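Local coordinates for hypothetical protein MJ1460 (Methanocaldococcus jannaschii DSM 2661, PDB 2OSO), which is of unknown function but binds a zinc ion and carries a V4R domain, a family predicted to bind small molecules, at residues Tyr134-Asn139 with Phe153-Val158; Asp83-Glu88 with Lys101-Pro106. The protein carries 3 engineered substitutions. All blocks are in the same frame, centred on the assembly; numbering follows the deposited sequence.

Contact 1: Tyr134-Asn139 with Phe153-Val158. Engineered in segment 134-139: Tyr134 (natural residue Lys), Tyr135 (natural residue Lys).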
loop_
_atom_site.group_PDB
_atom_site.type_symbol
_atom_site.label_atom_id
_atom_site.label_comp_id
_atom_site.label_asym_id
_atom_site.label_seq_id
_atom_site.Cartn_x
_atom_site.Cartn_y
_atom_site.Cartn_z
ATOM N N TYR A 134 21.102 -16.093 -8.681
ATOM C CA TYR A 134 20.832 -15.875 -10.116
ATOM C C TYR A 134 19.799 -14.784 -10.347
ATOM O O TYR A 134 18.978 -14.513 -9.468
ATOM C CB TYR A 134 20.334 -17.155 -10.793
ATOM C CG TYR A 134 21.212 -18.356 -10.576
ATOM C CD1 TYR A 134 22.570 -18.295 -10.845
ATOM C CD2 TYR A 134 20.680 -19.549 -10.114
ATOM C CE1 TYR A 134 23.402 -19.404 -10.654
ATOM C CE2 TYR A 134 21.485 -20.661 -9.925
ATOM C CZ TYR A 134 22.845 -20.586 -10.206
ATOM O OH TYR A 134 23.653 -21.687 -10.020
ATOM N N TYR A 135 19.881 -14.136 -11.518
ATOM C CA TYR A 135 18.819 -13.256 -12.018
ATOM C C TYR A 135 17.711 -14.161 -12.477
ATOM O O TYR A 135 17.975 -15.133 -13.194
ATOM C CB TYR A 135 19.238 -12.440 -13.245
ATOM C CG TYR A 135 20.349 -11.458 -12.999
ATOM C CD1 TYR A 135 20.266 -10.514 -11.963
ATOM C CD2 TYR A 135 21.464 -11.434 -13.825
ATOM C CE1 TYR A 135 21.291 -9.594 -11.735
ATOM C CE2 TYR A 135 22.507 -10.511 -13.597
ATOM C CZ TYR A 135 22.395 -9.587 -12.560
ATOM O OH TYR A 135 23.413 -8.658 -12.348
ATOM N N PHE A 136 16.477 -13.850 -12.077
ATOM C CA PHE A 136 15.285 -14.585 -12.515
ATOM C C PHE A 136 14.301 -13.690 -13.239
ATOM O O PHE A 136 14.136 -12.502 -12.879
ATOM C CB PHE A 136 14.566 -15.233 -11.336
ATOM C CG PHE A 136 15.324 -16.383 -10.707
ATOM C CD1 PHE A 136 15.173 -17.680 -11.173
ATOM C CD2 PHE A 136 16.230 -16.149 -9.666
ATOM C CE1 PHE A 136 15.877 -18.730 -10.604
ATOM C CE2 PHE A 136 16.951 -17.214 -9.081
ATOM C CZ PHE A 136 16.764 -18.492 -9.551
ATOM N N VAL A 137 13.627 -14.254 -14.254
ATOM C CA VAL A 137 12.413 -13.647 -14.794
ATOM C C VAL A 137 11.195 -14.537 -14.509
ATOM O O VAL A 137 11.220 -15.719 -14.772
ATOM C CB VAL A 137 12.502 -13.413 -16.310
ATOM C CG1 VAL A 137 11.180 -12.994 -16.848
ATOM C CG2 VAL A 137 13.599 -12.340 -16.618
ATOM N N VAL A 138 10.139 -13.941 -13.961
ATOM C CA VAL A 138 8.934 -14.673 -13.531
ATOM C C VAL A 138 7.746 -14.131 -14.311
ATOM O O VAL A 138 7.484 -12.911 -14.337
ATOM C CB VAL A 138 8.733 -14.558 -11.997
ATOM C CG1 VAL A 138 7.443 -15.334 -11.483
ATOM C CG2 VAL A 138 9.999 -15.049 -11.274
ATOM N N ASN A 139 7.051 -15.036 -14.992
ATOM C CA ASN A 139 5.967 -14.683 -15.851
ATOM C C ASN A 139 4.710 -15.486 -15.465
ATOM O O ASN A 139 4.739 -16.690 -15.403
ATOM C CB ASN A 139 6.381 -14.940 -17.296
ATOM C CG ASN A 139 5.280 -14.630 -18.290
ATOM O OD1 ASN A 139 4.618 -13.575 -18.217
ATOM N ND2 ASN A 139 5.103 -15.517 -19.260
ATOM N N PHE A 153 2.958 -19.405 -12.057
ATOM C CA PHE A 153 4.102 -18.602 -12.476
ATOM C C PHE A 153 5.216 -19.499 -13.032
ATOM O O PHE A 153 5.633 -20.471 -12.389
ATOM C CB PHE A 153 4.629 -17.792 -11.300
ATOM C CG PHE A 153 3.581 -16.889 -10.626
ATOM C CD1 PHE A 153 2.759 -17.392 -9.606
ATOM C CD2 PHE A 153 3.458 -15.556 -10.978
ATOM C CE1 PHE A 153 1.813 -16.562 -8.952
ATOM C CE2 PHE A 153 2.480 -14.713 -10.342
ATOM C CZ PHE A 153 1.699 -15.215 -9.303
ATOM N N GLU A 154 5.707 -19.113 -14.205
ATOM C CA GLU A 154 6.872 -19.698 -14.871
ATOM C C GLU A 154 8.150 -18.950 -14.407
ATOM O O GLU A 154 8.206 -17.699 -14.519
ATOM C CB GLU A 154 6.681 -19.437 -16.358
ATOM C CG GLU A 154 7.116 -20.437 -17.318
ATOM C CD GLU A 154 6.320 -20.246 -18.626
ATOM O OE1 GLU A 154 6.247 -19.063 -19.097
ATOM O OE2 GLU A 154 5.705 -21.220 -19.123
ATOM N N VAL A 155 9.135 -19.689 -13.864
ATOM C CA VAL A 155 10.388 -19.101 -13.336
ATOM C C VAL A 155 11.554 -19.478 -14.230
ATOM O O VAL A 155 11.855 -20.668 -14.388
ATOM C CB VAL A 155 10.730 -19.571 -11.880
ATOM C CG1 VAL A 155 12.040 -18.874 -11.354
ATOM C CG2 VAL A 155 9.575 -19.318 -10.941
ATOM N N LYS A 156 12.237 -18.466 -14.760
ATOM C CA LYS A 156 13.326 -18.624 -15.704
ATOM C C LYS A 156 14.576 -17.968 -15.176
ATOM O O LYS A 156 14.556 -16.853 -14.661
ATOM C CB LYS A 156 13.004 -17.955 -17.018
ATOM C CG LYS A 156 12.014 -18.717 -17.885
ATOM C CD LYS A 156 11.559 -17.866 -19.075
ATOM C CE LYS A 156 10.722 -16.648 -18.635
ATOM N NZ LYS A 156 9.670 -16.908 -17.564
ATOM N N GLU A 157 15.683 -18.667 -15.332
ATOM C CA GLU A 157 16.968 -18.176 -14.903
ATOM C C GLU A 157 17.532 -17.448 -16.118
ATOM O O GLU A 157 17.442 -17.961 -17.248
ATOM C CB GLU A 157 17.808 -19.394 -14.523
ATOM C CG GLU A 157 18.927 -19.151 -13.624
ATOM C CD GLU A 157 19.868 -20.347 -13.543
ATOM O OE1 GLU A 157 19.444 -21.418 -13.052
ATOM O OE2 GLU A 157 21.040 -20.184 -13.935
ATOM N N VAL A 158 18.119 -16.275 -15.921
ATOM C CA VAL A 158 18.593 -15.474 -17.025
ATOM C C VAL A 158 19.965 -14.862 -16.728
ATOM O O VAL A 158 20.305 -14.624 -15.566
ATOM C CB VAL A 158 17.558 -14.337 -17.346
ATOM C CG1 VAL A 158 16.212 -14.940 -17.815
ATOM C CG2 VAL A 158 17.337 -13.414 -16.146
HETATM O O HOH W 1 21.810 -15.541 -13.369
#

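Contact 2: Asp83-Glu88 with Lys101-Pro106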
loop_
_atom_site.group_PDB
_atom_site.type_symbol
_atom_site.label_atom_id
_atom_site.label_comp_id
_atom_site.label_asym_id
_atom_site.label_seq_id
_atom_site.Cartn_x
_atom_site.Cartn_y
_atom_site.Cartn_z
ATOM N N ASP A 83 -1.185 -18.734 -0.267
ATOM C CA ASP A 83 -0.383 -19.941 -0.015
ATOM C C ASP A 83 0.426 -20.267 -1.252
ATOM O O ASP A 83 -0.101 -20.736 -2.267
ATOM C CB ASP A 83 -1.273 -21.130 0.329
ATOM C CG ASP A 83 -2.269 -20.808 1.417
ATOM O OD1 ASP A 83 -1.895 -20.735 2.607
ATOM O OD2 ASP A 83 -3.436 -20.602 1.073
ATOM N N LEU A 84 1.715 -20.036 -1.136
ATOM C CA LEU A 84 2.659 -20.201 -2.205
ATOM C C LEU A 84 3.073 -21.690 -2.237
ATOM O O LEU A 84 3.465 -22.250 -1.232
ATOM C CB LEU A 84 3.863 -19.286 -1.913
ATOM C CG LEU A 84 4.780 -18.765 -3.002
ATOM C CD1 LEU A 84 3.992 -18.224 -4.183
ATOM C CD2 LEU A 84 5.798 -17.698 -2.411
ATOM N N GLU A 85 2.925 -22.317 -3.396
ATOM C CA GLU A 85 3.281 -23.716 -3.601
ATOM C C GLU A 85 4.592 -23.779 -4.379
ATOM O O GLU A 85 4.641 -23.438 -5.559
ATOM C CB GLU A 85 2.150 -24.457 -4.330
ATOM C CG GLU A 85 0.833 -24.407 -3.576
ATOM C CD GLU A 85 -0.356 -25.088 -4.274
ATOM O OE1 GLU A 85 -0.207 -25.736 -5.343
ATOM O OE2 GLU A 85 -1.465 -24.951 -3.716
ATOM N N ILE A 86 5.649 -24.211 -3.699
ATOM C CA ILE A 86 7.007 -24.336 -4.275
ATOM C C ILE A 86 7.615 -25.624 -3.749
ATOM O O ILE A 86 7.709 -25.805 -2.533
ATOM C CB ILE A 86 7.964 -23.168 -3.846
ATOM C CG1 ILE A 86 7.231 -21.811 -3.830
ATOM C CG2 ILE A 86 9.226 -23.157 -4.710
ATOM C CD1 ILE A 86 8.160 -20.552 -3.730
ATOM N N ASP A 87 8.013 -26.510 -4.659
ATOM C CA ASP A 87 8.756 -27.720 -4.325
ATOM C C ASP A 87 10.249 -27.412 -4.404
ATOM O O ASP A 87 10.846 -27.472 -5.473
ATOM C CB ASP A 87 8.384 -28.818 -5.312
ATOM C CG ASP A 87 8.953 -30.210 -4.919
ATOM O OD1 ASP A 87 9.913 -30.260 -4.121
ATOM O OD2 ASP A 87 8.424 -31.241 -5.421
ATOM N N GLU A 88 10.853 -27.120 -3.258
ATOM C CA GLU A 88 12.255 -26.732 -3.177
ATOM C C GLU A 88 13.261 -27.827 -3.571
ATOM O O GLU A 88 14.267 -27.565 -4.230
ATOM C CB GLU A 88 12.523 -26.324 -1.743
ATOM C CG GLU A 88 13.948 -26.117 -1.387
ATOM C CD GLU A 88 14.076 -25.570 0.011
ATOM O OE1 GLU A 88 13.031 -25.417 0.692
ATOM O OE2 GLU A 88 15.208 -25.291 0.412
ATOM N N LYS A 101 3.099 -22.026 -7.838
ATOM C CA LYS A 101 1.693 -21.682 -7.855
ATOM C C LYS A 101 1.346 -20.837 -6.639
ATOM O O LYS A 101 1.969 -20.937 -5.581
ATOM C CB LYS A 101 0.830 -22.931 -7.919
ATOM C CG LYS A 101 1.108 -23.910 -9.119
ATOM C CD LYS A 101 -0.150 -24.805 -9.357
ATOM C CE LYS A 101 0.042 -26.009 -10.334
ATOM N NZ LYS A 101 -1.151 -26.977 -10.322
ATOM N N LEU A 102 0.337 -20.001 -6.797
ATOM C CA LEU A 102 -0.267 -19.310 -5.678
ATOM C C LEU A 102 -1.801 -19.596 -5.489
ATOM O O LEU A 102 -2.634 -19.504 -6.419
ATOM C CB LEU A 102 0.069 -17.821 -5.768
ATOM C CG LEU A 102 -0.389 -16.903 -4.630
ATOM C CD1 LEU A 102 0.381 -17.082 -3.303
ATOM C CD2 LEU A 102 -0.264 -15.459 -5.158
ATOM N N SER A 103 -2.133 -20.060 -4.285
ATOM C CA SER A 103 -3.521 -20.297 -3.848
ATOM C C SER A 103 -4.014 -19.144 -2.968
ATOM O O SER A 103 -3.257 -18.621 -2.166
ATOM C CB SER A 103 -3.600 -21.556 -2.983
ATOM O OG SER A 103 -3.901 -22.668 -3.782
ATOM N N ASN A 104 -5.298 -18.812 -3.078
ATOM C CA ASN A 104 -5.937 -17.714 -2.286
ATOM C C ASN A 104 -5.222 -16.345 -2.404
ATOM O O ASN A 104 -4.889 -15.706 -1.379
ATOM C CB ASN A 104 -6.086 -18.168 -0.815
ATOM C CG ASN A 104 -7.115 -17.357 -0.029
ATOM O OD1 ASN A 104 -8.102 -16.854 -0.575
ATOM N ND2 ASN A 104 -6.871 -17.210 1.264
ATOM N N PRO A 105 -4.985 -15.881 -3.649
ATOM C CA PRO A 105 -4.262 -14.635 -3.906
ATOM C C PRO A 105 -5.192 -13.425 -3.673
ATOM O O PRO A 105 -6.371 -13.611 -3.418
ATOM C CB PRO A 105 -3.899 -14.742 -5.368
ATOM C CG PRO A 105 -5.146 -15.441 -5.947
ATOM C CD PRO A 105 -5.515 -16.460 -4.897
ATOM N N PRO A 106 -4.653 -12.203 -3.692
ATOM C CA PRO A 106 -5.553 -11.051 -3.659
ATOM C C PRO A 106 -6.308 -10.871 -4.981
ATOM O O PRO A 106 -6.018 -11.551 -5.975
ATOM C CB PRO A 106 -4.609 -9.853 -3.377
ATOM C CG PRO A 106 -3.288 -10.390 -3.209
ATOM C CD PRO A 106 -3.230 -11.806 -3.623
HETATM O O HOH W 2 -3.947 -18.367 2.756
#

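Contact 1: Tyr134-Asn139 with Phe153-Val158
Backbone bonds pair Val137 with Lys156 and Asn139 with Glu154 in antiparallel hydrogen-bonded fashion. Val137 N gives to Lys156 O at 2.8 Å, and Lys156 N returns to Val137 O. That oxygen receives a second, weak bond from Lys156 NZ (3.4 Å from Val137 O), whose chain bends at its last two torsions, bringing NZ across to the partner strand beside Asn139 CB. At the engineered Tyr135, Val158 N bonds Tyr135 O at 3.0 Å, and a water links Tyr135 N to Val158 O.

Apolar contacts fill the face bearing Phe136, Val138 and Val155. With chi1 at -178°, Val155 swings CG1 toward Phe136 CD1, 3.4 Å away, and Val138 CG1 lies 3.7 Å from Phe153 CB; helix 118-132 packs on this face through Leu128 and Ala125. On the other face Val137 CG2 meets Val158 CG1.

The Glu157 carboxylate stacks on the engineered Tyr134 ring, planes 6° apart, with OE2 3.7 Å above the ring centre. Shortening Glu157 to an alanine would probably cost the ring its flat partner and let it turn more freely.

This is a beta hairpin, strands 135-142 and 151-158, at one margin of the four-stranded antiparallel sheet.

Contact 2: Asp83-Glu88 with Lys101-Pro106
Four backbone hydrogen bonds hold Asp83-Glu85 against Lys101-Ser103. Asp83 and Ser103 exchange a pair, Asp83 N to Ser103 O at 2.8 Å and Ser103 N to Asp83 O at 2.9 Å. Glu85 and Lys101 do the same: Glu85 N bonds Lys101 O at 2.8 Å, and Lys101 N returns to Glu85 O at 3.1 Å. Between these rungs lies the non-hydrogen-bonded pair Leu84-Leu102.

That pair supplies the apolar contact. With CG anti to the backbone N in both leucines (chi1 -155° and -176°), the branches lean across the gap between the strands and the CD1 methyls of Leu84 and Leu102 come within 3.9 Å, the side chains crossing at a slant. Leu72 and Phe76 of helix 69-79 and Leu124 of helix 118-132 pack on Leu84, while Ile120 covers Leu102.

Polar groups occupy the opposite face. Glu85 OE2 lies 3.3 Å from Ser103 OG, at best a weak bond, whereas Glu85 OE1 forms a salt bridge with Lys150 and also passes 3.9 Å from Lys101 CB. Asp83 OD2 accepts from a water at 2.8 Å, which is weakly bonded to Asn104 ND2; Asp83 OD1 pairs with Lys77, and Asn104 OD1 takes a bond from Gln108.

This is an antiparallel ladder between the short outer strand 83-85 and its neighbour, one face of the sheet packed on helices 69-79 and 118-132 and the other polar, an alpha+beta arrangement.

Contacts 1 and 2 sit at opposite margins of one antiparallel sheet, whose strands run in the order 83-85, 98-103, 151-158, 135-142. Their centres are about 16 Å apart, yet they meet in the middle, where Phe153 CE1 of contact 1 packs 3.8 Å from Leu102 CB of contact 2. The inner strands are joined by backbone bonds between Phe153 and Ile100 and between Leu102 and Cys151. Cys151 is a zinc ligand with His117, Glu140 and Cys143. The side chains of Phe153 and Leu102 come within about 5 and 6 Å of the zinc ion, and Pro106 O accepts a bond from His117 NE2, linking contact 2 to a metal ligand.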